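Local coordinates for alginate biosynthesis protein AlgX (PDB 4KNC) that takes part in O-acetylating the exopolysaccharide alginate and protects the polymer from degradation as it crosses the periplasm, at residues P177-K191 / A248-D262. Residues are numbered along the deposited sequence; the frame is centred on the assembly and turned at random.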
ATOM      1  N   PRO A 177      19.618 -11.915 -10.729  1.00 54.44           N
ATOM      2  CA  PRO A 177      19.736 -13.379 -10.801  1.00 56.48           C
ATOM      3  C   PRO A 177      18.490 -13.992 -11.425  1.00 56.24           C
ATOM      4  O   PRO A 177      17.381 -13.602 -11.061  1.00 51.26           O
ATOM      5  CB  PRO A 177      19.797 -13.811  -9.332  1.00 49.23           C
ATOM      6  CG  PRO A 177      20.202 -12.632  -8.574  1.00 49.63           C
ATOM      7  CD  PRO A 177      19.792 -11.410  -9.356  1.00 55.22           C
ATOM      8  N   LYS A 178      18.675 -14.933 -12.342  1.00 50.43           N
ATOM      9  CA  LYS A 178      17.556 -15.580 -13.012  1.00 50.00           C
ATOM     10  C   LYS A 178      17.420 -17.026 -12.538  1.00 53.10           C
ATOM     11  O   LYS A 178      18.418 -17.702 -12.287  1.00 53.81           O
ATOM     12  CB  LYS A 178      17.747 -15.530 -14.530  1.00 51.16           C
ATOM     13  CG  LYS A 178      17.922 -14.126 -15.080  1.00 55.09           C
ATOM     14  CD  LYS A 178      16.861 -13.182 -14.522  1.00 64.85           C
ATOM     15  CE  LYS A 178      16.886 -11.832 -15.220  1.00 59.53           C
ATOM     16  NZ  LYS A 178      18.011 -10.997 -14.763  1.00 61.03           N
ATOM     17  N   LYS A 179      16.179 -17.484 -12.395  1.00 47.51           N
ATOM     18  CA  LYS A 179      15.885 -18.865 -12.005  1.00 50.99           C
ATOM     19  C   LYS A 179      14.673 -19.333 -12.790  1.00 46.15           C
ATOM     20  O   LYS A 179      13.980 -18.530 -13.406  1.00 50.90           O
ATOM     21  CB  LYS A 179      15.563 -18.957 -10.507  1.00 58.35           C
ATOM     22  CG  LYS A 179      16.512 -18.198  -9.595  1.00 63.82           C
ATOM     23  CD  LYS A 179      15.885 -17.906  -8.240  1.00 65.35           C
ATOM     24  CE  LYS A 179      15.849 -19.134  -7.352  1.00 60.10           C
ATOM     25  NZ  LYS A 179      16.772 -18.969  -6.196  1.00 62.89           N
ATOM     26  N   GLN A 180      14.405 -20.632 -12.764  1.00 41.82           N
ATOM     27  CA  GLN A 180      13.184 -21.139 -13.366  1.00 45.29           C
ATOM     28  C   GLN A 180      12.176 -21.430 -12.275  1.00 44.37           C
ATOM     29  O   GLN A 180      12.487 -22.120 -11.299  1.00 42.02           O
ATOM     30  CB  GLN A 180      13.446 -22.426 -14.126  1.00 48.85           C
ATOM     31  CG  GLN A 180      14.655 -22.385 -15.032  1.00 65.53           C
ATOM     32  CD  GLN A 180      15.142 -23.777 -15.382  1.00 73.10           C
ATOM     33  OE1 GLN A 180      14.361 -24.731 -15.416  1.00 77.27           O
ATOM     34  NE2 GLN A 180      16.442 -23.905 -15.623  1.00 73.90           N
ATOM     35  N   PHE A 181      10.964 -20.918 -12.439  1.00 44.54           N
ATOM     36  CA  PHE A 181       9.900 -21.257 -11.504  1.00 45.09           C
ATOM     37  C   PHE A 181       8.774 -21.994 -12.201  1.00 45.22           C
ATOM     38  O   PHE A 181       8.509 -21.775 -13.386  1.00 44.00           O
ATOM     39  CB  PHE A 181       9.339 -20.008 -10.844  1.00 39.88           C
ATOM     40  CG  PHE A 181      10.350 -19.226 -10.073  1.00 38.37           C
ATOM     41  CD1 PHE A 181      11.104 -18.244 -10.695  1.00 35.81           C
ATOM     42  CD2 PHE A 181      10.535 -19.458  -8.719  1.00 34.93           C
ATOM     43  CE1 PHE A 181      12.039 -17.501  -9.977  1.00 34.86           C
ATOM     44  CE2 PHE A 181      11.460 -18.725  -7.996  1.00 35.58           C
ATOM     45  CZ  PHE A 181      12.214 -17.745  -8.630  1.00 37.95           C
ATOM     46  N   GLU A 182       8.115 -22.869 -11.454  1.00 44.91           N
ATOM     47  CA  GLU A 182       6.914 -23.534 -11.934  1.00 50.15           C
ATOM     48  C   GLU A 182       5.777 -23.388 -10.929  1.00 43.82           C
ATOM     49  O   GLU A 182       5.973 -23.545  -9.710  1.00 42.85           O
ATOM     50  CB  GLU A 182       7.187 -25.011 -12.195  1.00 56.48           C
ATOM     51  CG  GLU A 182       8.126 -25.258 -13.353  1.00 73.03           C
ATOM     52  CD  GLU A 182       8.437 -26.730 -13.524  1.00 83.13           C
ATOM     53  OE1 GLU A 182       7.866 -27.540 -12.757  1.00 78.80           O
ATOM     54  OE2 GLU A 182       9.245 -27.072 -14.418  1.00 86.95           O
ATOM     55  N   SER A 183       4.592 -23.081 -11.444  1.00 44.10           N
ATOM     56  CA  SER A 183       3.406 -22.976 -10.605  1.00 42.49           C
ATOM     57  C   SER A 183       2.519 -24.204 -10.769  1.00 44.26           C
ATOM     58  O   SER A 183       2.246 -24.636 -11.887  1.00 49.71           O
ATOM     59  CB  SER A 183       2.624 -21.706 -10.937  1.00 43.03           C
ATOM     60  OG  SER A 183       3.415 -20.549 -10.717  1.00 37.07           O
ATOM     61  N   LYS A 184       2.090 -24.763  -9.642  1.00 37.42           N
ATOM     62  CA  LYS A 184       1.215 -25.918  -9.618  1.00 39.98           C
ATOM     63  C   LYS A 184      -0.035 -25.600  -8.821  1.00 37.96           C
ATOM     64  O   LYS A 184       0.019 -24.868  -7.817  1.00 41.87           O
ATOM     65  CB  LYS A 184       1.919 -27.097  -8.949  1.00 49.94           C
ATOM     66  CG  LYS A 184       3.045 -27.708  -9.765  1.00 61.42           C
ATOM     67  CD  LYS A 184       3.772 -28.783  -8.970  1.00 70.33           C
ATOM     68  N   ARG A 185      -1.164 -26.159  -9.248  1.00 48.85           N
ATOM     69  CA  ARG A 185      -2.372 -26.096  -8.425  1.00 48.81           C
ATOM     70  C   ARG A 185      -2.216 -27.049  -7.257  1.00 36.51           C
ATOM     71  O   ARG A 185      -2.000 -28.234  -7.453  1.00 43.69           O
ATOM     72  CB  ARG A 185      -3.632 -26.465  -9.203  1.00 52.36           C
ATOM     73  CG  ARG A 185      -4.889 -26.265  -8.334  1.00 55.48           C
ATOM     74  CD  ARG A 185      -6.156 -26.770  -8.980  1.00 52.15           C
ATOM     75  NE  ARG A 185      -6.151 -28.221  -9.135  1.00 52.42           N
ATOM     76  CZ  ARG A 185      -7.255 -28.942  -9.277  1.00 53.83           C
ATOM     77  NH1 ARG A 185      -8.436 -28.335  -9.275  1.00 47.07           N
ATOM     78  NH2 ARG A 185      -7.182 -30.259  -9.410  1.00 51.71           N
ATOM     79  N   VAL A 186      -2.341 -26.546  -6.040  1.00 36.68           N
ATOM     80  CA  VAL A 186      -2.038 -27.367  -4.880  1.00 38.24           C
ATOM     81  C   VAL A 186      -3.265 -27.644  -4.024  1.00 47.62           C
ATOM     82  O   VAL A 186      -3.167 -28.299  -2.986  1.00 55.47           O
ATOM     83  CB  VAL A 186      -0.991 -26.695  -4.000  1.00 35.09           C
ATOM     84  CG1 VAL A 186       0.335 -26.585  -4.753  1.00 43.84           C
ATOM     85  CG2 VAL A 186      -1.497 -25.316  -3.549  1.00 38.61           C
ATOM     86  N   GLY A 187      -4.414 -27.138  -4.451  1.00 44.83           N
ATOM     87  CA  GLY A 187      -5.634 -27.282  -3.679  1.00 40.93           C
ATOM     88  C   GLY A 187      -6.719 -26.368  -4.202  1.00 43.26           C
ATOM     89  O   GLY A 187      -6.573 -25.774  -5.271  1.00 39.36           O
ATOM     90  N   LEU A 188      -7.819 -26.271  -3.461  1.00 38.58           N
ATOM     91  CA  LEU A 188      -8.875 -25.345  -3.814  1.00 40.29           C
ATOM     92  C   LEU A 188      -8.888 -24.204  -2.802  1.00 42.45           C
ATOM     93  O   LEU A 188      -8.557 -24.398  -1.632  1.00 41.58           O
ATOM     94  CB  LEU A 188     -10.232 -26.052  -3.853  1.00 49.51           C
ATOM     95  CG  LEU A 188     -10.363 -27.258  -4.788  1.00 49.01           C
ATOM     96  CD1 LEU A 188     -11.693 -27.967  -4.533  1.00 47.96           C
ATOM     97  CD2 LEU A 188     -10.237 -26.865  -6.265  1.00 49.30           C
ATOM     98  N   LEU A 189      -9.233 -23.008  -3.267  1.00 38.80           N
ATOM     99  CA  LEU A 189      -9.315 -21.846  -2.396  1.00 43.56           C
ATOM    100  C   LEU A 189     -10.786 -21.513  -2.182  1.00 38.85           C
ATOM    101  O   LEU A 189     -11.523 -21.254  -3.133  1.00 38.00           O
ATOM    102  CB  LEU A 189      -8.571 -20.648  -3.022  1.00 39.85           C
ATOM    103  CG  LEU A 189      -8.716 -19.275  -2.346  1.00 35.08           C
ATOM    104  CD1 LEU A 189      -8.077 -19.259  -0.962  1.00 35.33           C
ATOM    105  CD2 LEU A 189      -8.138 -18.151  -3.182  1.00 33.54           C
ATOM    106  N   SER A 190     -11.224 -21.528  -0.934  1.00 37.84           N
ATOM    107  CA  SER A 190     -12.616 -21.235  -0.647  1.00 38.83           C
ATOM    108  C   SER A 190     -12.793 -19.762  -0.313  1.00 36.57           C
ATOM    109  O   SER A 190     -12.027 -19.201   0.466  1.00 44.09           O
ATOM    110  CB  SER A 190     -13.099 -22.072   0.534  1.00 41.39           C
ATOM    111  OG  SER A 190     -12.391 -21.719   1.709  1.00 39.96           O
ATOM    112  N   LYS A 191     -13.817 -19.136  -0.879  1.00 37.37           N
ATOM    113  CA  LYS A 191     -14.134 -17.770  -0.476  1.00 36.21           C
ATOM    114  C   LYS A 191     -15.622 -17.484  -0.459  1.00 29.36           C
ATOM    115  O   LYS A 191     -16.317 -17.658  -1.459  1.00 30.73           O
ATOM    116  CB  LYS A 191     -13.433 -16.736  -1.365  1.00 38.37           C
ATOM    117  CG  LYS A 191     -13.627 -15.304  -0.825  1.00 40.70           C
ATOM    118  CD  LYS A 191     -12.667 -14.318  -1.443  1.00 46.05           C
ATOM    119  CE  LYS A 191     -11.252 -14.541  -0.955  1.00 40.71           C
ATOM    120  NZ  LYS A 191     -11.024 -13.894   0.352  1.00 34.60           N
ATOM    121  N   ALA A 248      -2.530 -16.488  -0.621  1.00 35.83           N
ATOM    122  CA  ALA A 248      -3.710 -17.181  -1.137  1.00 33.66           C
ATOM    123  C   ALA A 248      -3.924 -17.006  -2.641  1.00 36.61           C
ATOM    124  O   ALA A 248      -4.448 -17.904  -3.287  1.00 34.72           O
ATOM    125  CB  ALA A 248      -4.963 -16.735  -0.382  1.00 30.44           C
ATOM    126  N   TYR A 249      -3.537 -15.854  -3.195  1.00 33.72           N
ATOM    127  CA  TYR A 249      -3.823 -15.590  -4.598  1.00 29.16           C
ATOM    128  C   TYR A 249      -2.582 -15.788  -5.448  1.00 30.50           C
ATOM    129  O   TYR A 249      -2.670 -15.803  -6.670  1.00 30.90           O
ATOM    130  CB  TYR A 249      -4.420 -14.194  -4.796  1.00 35.86           C
ATOM    131  CG  TYR A 249      -5.458 -13.885  -3.754  1.00 36.51           C
ATOM    132  CD1 TYR A 249      -6.714 -14.496  -3.793  1.00 35.91           C
ATOM    133  CD2 TYR A 249      -5.176 -13.019  -2.706  1.00 28.43           C
ATOM    134  CE1 TYR A 249      -7.663 -14.237  -2.827  1.00 27.90           C
ATOM    135  CE2 TYR A 249      -6.125 -12.750  -1.728  1.00 30.73           C
ATOM    136  CZ  TYR A 249      -7.363 -13.358  -1.793  1.00 36.86           C
ATOM    137  OH  TYR A 249      -8.302 -13.090  -0.813  1.00 36.81           O
ATOM    138  N   ASN A 250      -1.435 -15.925  -4.786  1.00 29.71           N
ATOM    139  CA  ASN A 250      -0.176 -16.260  -5.444  1.00 34.43           C
ATOM    140  C   ASN A 250       0.335 -15.229  -6.481  1.00 31.55           C
ATOM    141  O   ASN A 250       1.001 -15.595  -7.443  1.00 30.51           O
ATOM    142  CB  ASN A 250      -0.240 -17.665  -6.076  1.00 25.97           C
ATOM    143  CG  ASN A 250       1.153 -18.231  -6.368  1.00 34.15           C
ATOM    144  OD1 ASN A 250       2.018 -18.197  -5.503  1.00 31.62           O
ATOM    145  ND2 ASN A 250       1.381 -18.710  -7.604  1.00 27.13           N
ATOM    146  N   PHE A 251       0.035 -13.953  -6.273  1.00 30.54           N
ATOM    147  CA  PHE A 251       0.500 -12.896  -7.175  1.00 24.08           C
ATOM    148  C   PHE A 251       2.029 -12.877  -7.262  1.00 29.17           C
ATOM    149  O   PHE A 251       2.589 -12.859  -8.364  1.00 28.94           O
ATOM    150  CB  PHE A 251      -0.057 -11.538  -6.742  1.00 31.91           C
ATOM    151  CG  PHE A 251       0.363 -10.373  -7.621  1.00 31.56           C
ATOM    152  CD1 PHE A 251       0.144 -10.396  -8.993  1.00 29.71           C
ATOM    153  CD2 PHE A 251       0.923  -9.229  -7.055  1.00 25.85           C
ATOM    154  CE1 PHE A 251       0.515  -9.313  -9.793  1.00 28.76           C
ATOM    155  CE2 PHE A 251       1.282  -8.131  -7.847  1.00 35.23           C
ATOM    156  CZ  PHE A 251       1.084  -8.184  -9.225  1.00 28.92           C
ATOM    157  N   ALA A 252       2.707 -12.928  -6.118  1.00 28.33           N
ATOM    158  CA  ALA A 252       4.182 -12.990  -6.123  1.00 28.69           C
ATOM    159  C   ALA A 252       4.733 -14.224  -6.864  1.00 33.30           C
ATOM    160  O   ALA A 252       5.716 -14.133  -7.597  1.00 30.12           O
ATOM    161  CB  ALA A 252       4.720 -12.948  -4.714  1.00 27.92           C
ATOM    162  N   GLY A 253       4.094 -15.377  -6.679  1.00 34.27           N
ATOM    163  CA  GLY A 253       4.525 -16.594  -7.353  1.00 26.79           C
ATOM    164  C   GLY A 253       4.392 -16.508  -8.867  1.00 30.21           C
ATOM    165  O   GLY A 253       5.291 -16.920  -9.609  1.00 30.50           O
ATOM    166  N   PHE A 254       3.276 -15.964  -9.342  1.00 26.37           N
ATOM    167  CA  PHE A 254       3.126 -15.776 -10.783  1.00 28.49           C
ATOM    168  C   PHE A 254       4.129 -14.747 -11.314  1.00 32.70           C
ATOM    169  O   PHE A 254       4.644 -14.894 -12.419  1.00 31.13           O
ATOM    170  CB  PHE A 254       1.694 -15.389 -11.131  1.00 31.70           C
ATOM    171  CG  PHE A 254       0.675 -16.459 -10.779  1.00 41.61           C
ATOM    172  CD1 PHE A 254       0.840 -17.767 -11.215  1.00 38.08           C
ATOM    173  CD2 PHE A 254      -0.433 -16.154 -10.000  1.00 38.70           C
ATOM    174  CE1 PHE A 254      -0.097 -18.757 -10.891  1.00 32.84           C
ATOM    175  CE2 PHE A 254      -1.364 -17.136  -9.666  1.00 40.93           C
ATOM    176  CZ  PHE A 254      -1.194 -18.435 -10.119  1.00 39.40           C
ATOM    177  N   LEU A 255       4.413 -13.708 -10.528  1.00 30.26           N
ATOM    178  CA  LEU A 255       5.460 -12.774 -10.920  1.00 30.24           C
ATOM    179  C   LEU A 255       6.779 -13.509 -11.121  1.00 29.94           C
ATOM    180  O   LEU A 255       7.475 -13.276 -12.111  1.00 39.67           O
ATOM    181  CB  LEU A 255       5.634 -11.662  -9.898  1.00 28.66           C
ATOM    182  CG  LEU A 255       4.527 -10.602  -9.858  1.00 39.42           C
ATOM    183  CD1 LEU A 255       4.672  -9.706  -8.626  1.00 35.99           C
ATOM    184  CD2 LEU A 255       4.543  -9.756 -11.117  1.00 39.61           C
ATOM    185  N   GLU A 256       7.133 -14.397 -10.196  1.00 32.82           N
ATOM    186  CA  GLU A 256       8.388 -15.141 -10.357  1.00 32.63           C
ATOM    187  C   GLU A 256       8.341 -16.032 -11.593  1.00 35.71           C
ATOM    188  O   GLU A 256       9.305 -16.093 -12.354  1.00 34.89           O
ATOM    189  CB  GLU A 256       8.697 -15.990  -9.130  1.00 38.31           C
ATOM    190  CG  GLU A 256       8.931 -15.194  -7.858  1.00 42.00           C
ATOM    191  CD  GLU A 256       8.920 -16.073  -6.631  1.00 44.91           C
ATOM    192  OE1 GLU A 256       8.222 -17.105  -6.671  1.00 42.25           O
ATOM    193  OE2 GLU A 256       9.608 -15.740  -5.642  1.00 43.71           O
ATOM    194  N   GLU A 257       7.214 -16.709 -11.789  1.00 35.05           N
ATOM    195  CA  GLU A 257       7.084 -17.639 -12.895  1.00 38.98           C
ATOM    196  C   GLU A 257       7.305 -16.909 -14.212  1.00 38.83           C
ATOM    197  O   GLU A 257       8.112 -17.331 -15.033  1.00 36.82           O
ATOM    198  CB  GLU A 257       5.714 -18.333 -12.908  1.00 33.45           C
ATOM    199  CG  GLU A 257       5.577 -19.227 -14.119  1.00 37.02           C
ATOM    200  CD  GLU A 257       4.207 -19.839 -14.291  1.00 46.99           C
ATOM    201  OE1 GLU A 257       3.360 -19.723 -13.372  1.00 44.82           O
ATOM    202  OE2 GLU A 257       3.988 -20.440 -15.365  1.00 43.15           O
ATOM    203  N   PHE A 258       6.613 -15.793 -14.392  1.00 31.85           N
ATOM    204  CA  PHE A 258       6.709 -15.068 -15.659  1.00 35.35           C
ATOM    205  C   PHE A 258       7.935 -14.164 -15.815  1.00 33.93           C
ATOM    206  O   PHE A 258       8.257 -13.791 -16.924  1.00 31.86           O
ATOM    207  CB  PHE A 258       5.429 -14.274 -15.927  1.00 30.34           C
ATOM    208  CG  PHE A 258       4.202 -15.139 -15.967  1.00 40.06           C
ATOM    209  CD1 PHE A 258       4.106 -16.172 -16.885  1.00 36.68           C
ATOM    210  CD2 PHE A 258       3.160 -14.932 -15.085  1.00 37.63           C
ATOM    211  CE1 PHE A 258       2.980 -16.979 -16.924  1.00 44.65           C
ATOM    212  CE2 PHE A 258       2.032 -15.734 -15.121  1.00 44.28           C
ATOM    213  CZ  PHE A 258       1.943 -16.761 -16.038  1.00 45.96           C
ATOM    214  N   SER A 259       8.608 -13.812 -14.721  1.00 30.22           N
ATOM    215  CA  SER A 259       9.779 -12.930 -14.816  1.00 31.81           C
ATOM    216  C   SER A 259      11.093 -13.684 -14.706  1.00 37.72           C
ATOM    217  O   SER A 259      12.099 -13.221 -15.208  1.00 30.04           O
ATOM    218  CB  SER A 259       9.751 -11.831 -13.752  1.00 29.61           C
ATOM    219  OG  SER A 259      10.107 -12.355 -12.479  1.00 32.28           O
ATOM    220  N   GLY A 260      11.090 -14.834 -14.036  1.00 34.89           N
ATOM    221  CA  GLY A 260      12.326 -15.569 -13.822  1.00 33.66           C
ATOM    222  C   GLY A 260      13.148 -15.041 -12.649  1.00 36.04           C
ATOM    223  O   GLY A 260      14.250 -15.508 -12.402  1.00 44.92           O
ATOM    224  N   ALA A 261      12.613 -14.071 -11.916  1.00 36.05           N
ATOM    225  CA  ALA A 261      13.335 -13.484 -10.783  1.00 35.07           C
ATOM    226  C   ALA A 261      12.641 -13.769  -9.461  1.00 33.27           C
ATOM    227  O   ALA A 261      11.410 -13.858  -9.422  1.00 31.41           O
ATOM    228  CB  ALA A 261      13.460 -11.987 -10.970  1.00 33.97           C
ATOM    229  N   ASP A 262      13.427 -13.889  -8.386  1.00 36.57           N
ATOM    230  CA  ASP A 262      12.891 -13.940  -7.017  1.00 37.55           C
ATOM    231  C   ASP A 262      12.129 -12.663  -6.645  1.00 34.30           C
ATOM    232  O   ASP A 262      12.564 -11.552  -6.942  1.00 37.47           O
ATOM    233  CB  ASP A 262      14.007 -14.171  -5.989  1.00 43.85           C
ATOM    234  CG  ASP A 262      14.339 -15.647  -5.800  1.00 55.35           C
ATOM    235  OD1 ASP A 262      13.427 -16.482  -5.944  1.00 54.71           O
ATOM    236  OD2 ASP A 262      15.504 -15.977  -5.505  1.00 58.92           O
TER
HETATM  237  O   HOH W   1      16.196 -13.327  -8.563  1.00 41.73           O
HETATM  238  O   HOH W   2      10.282 -18.992 -14.512  1.00 40.11           O
HETATM  239  O   HOH W   3       4.442 -22.949 -14.185  1.00 44.75           O
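F181 lies flat on helix 251-259. CB of E256 sits over the centre of the F181 ring, 3.6 Å from the centroid, a CH-pi contact. The E256 carboxylate is stacked nearly parallel to the ring. D262 OD1 comes in at the ring edge, in plane, 3.2 Å from F181 CZ. Chi1 of -60° sets F181 CG beside its backbone N and carries the ring over the last turn of the helix.

S183 points to the same helix. Its OG donates to E257 OE1 at 2.8 Å, meeting it from above the carboxylate plane. T217 of strand 210-220 also bonds S183 OG, and it holds N250 ND2 as well. E257 reaches S183 because its CG is anti to the backbone N (chi1 176°) and the chain runs on extended.

Past the helix, K179 N donates to G260 O at 2.8 Å, nearly straight at 162°. K179 NZ forms a salt bridge with D262 OD2, in which the hydrogen bond is weak, at 3.3 Å. Separate waters link P177 O to D262 N and F181 N to E257 O.

Beyond the corner at G187, L189 CD1 meets A248 CB, and CD2 lies 4.0 Å from Y249 CE1. K191 NZ donates to Y249 OH at 3.1 Å. The Y249 ring stacks on H150, and K191 makes a long, weak ion pair with D148; both partners are inferred active-site residues of the SGNH hydrolase-like domain.

At this probable catalytic centre, the K191–Y249 bond may help position Y249 against H150, and the lysine charge probably polarises the tyrosine hydroxyl.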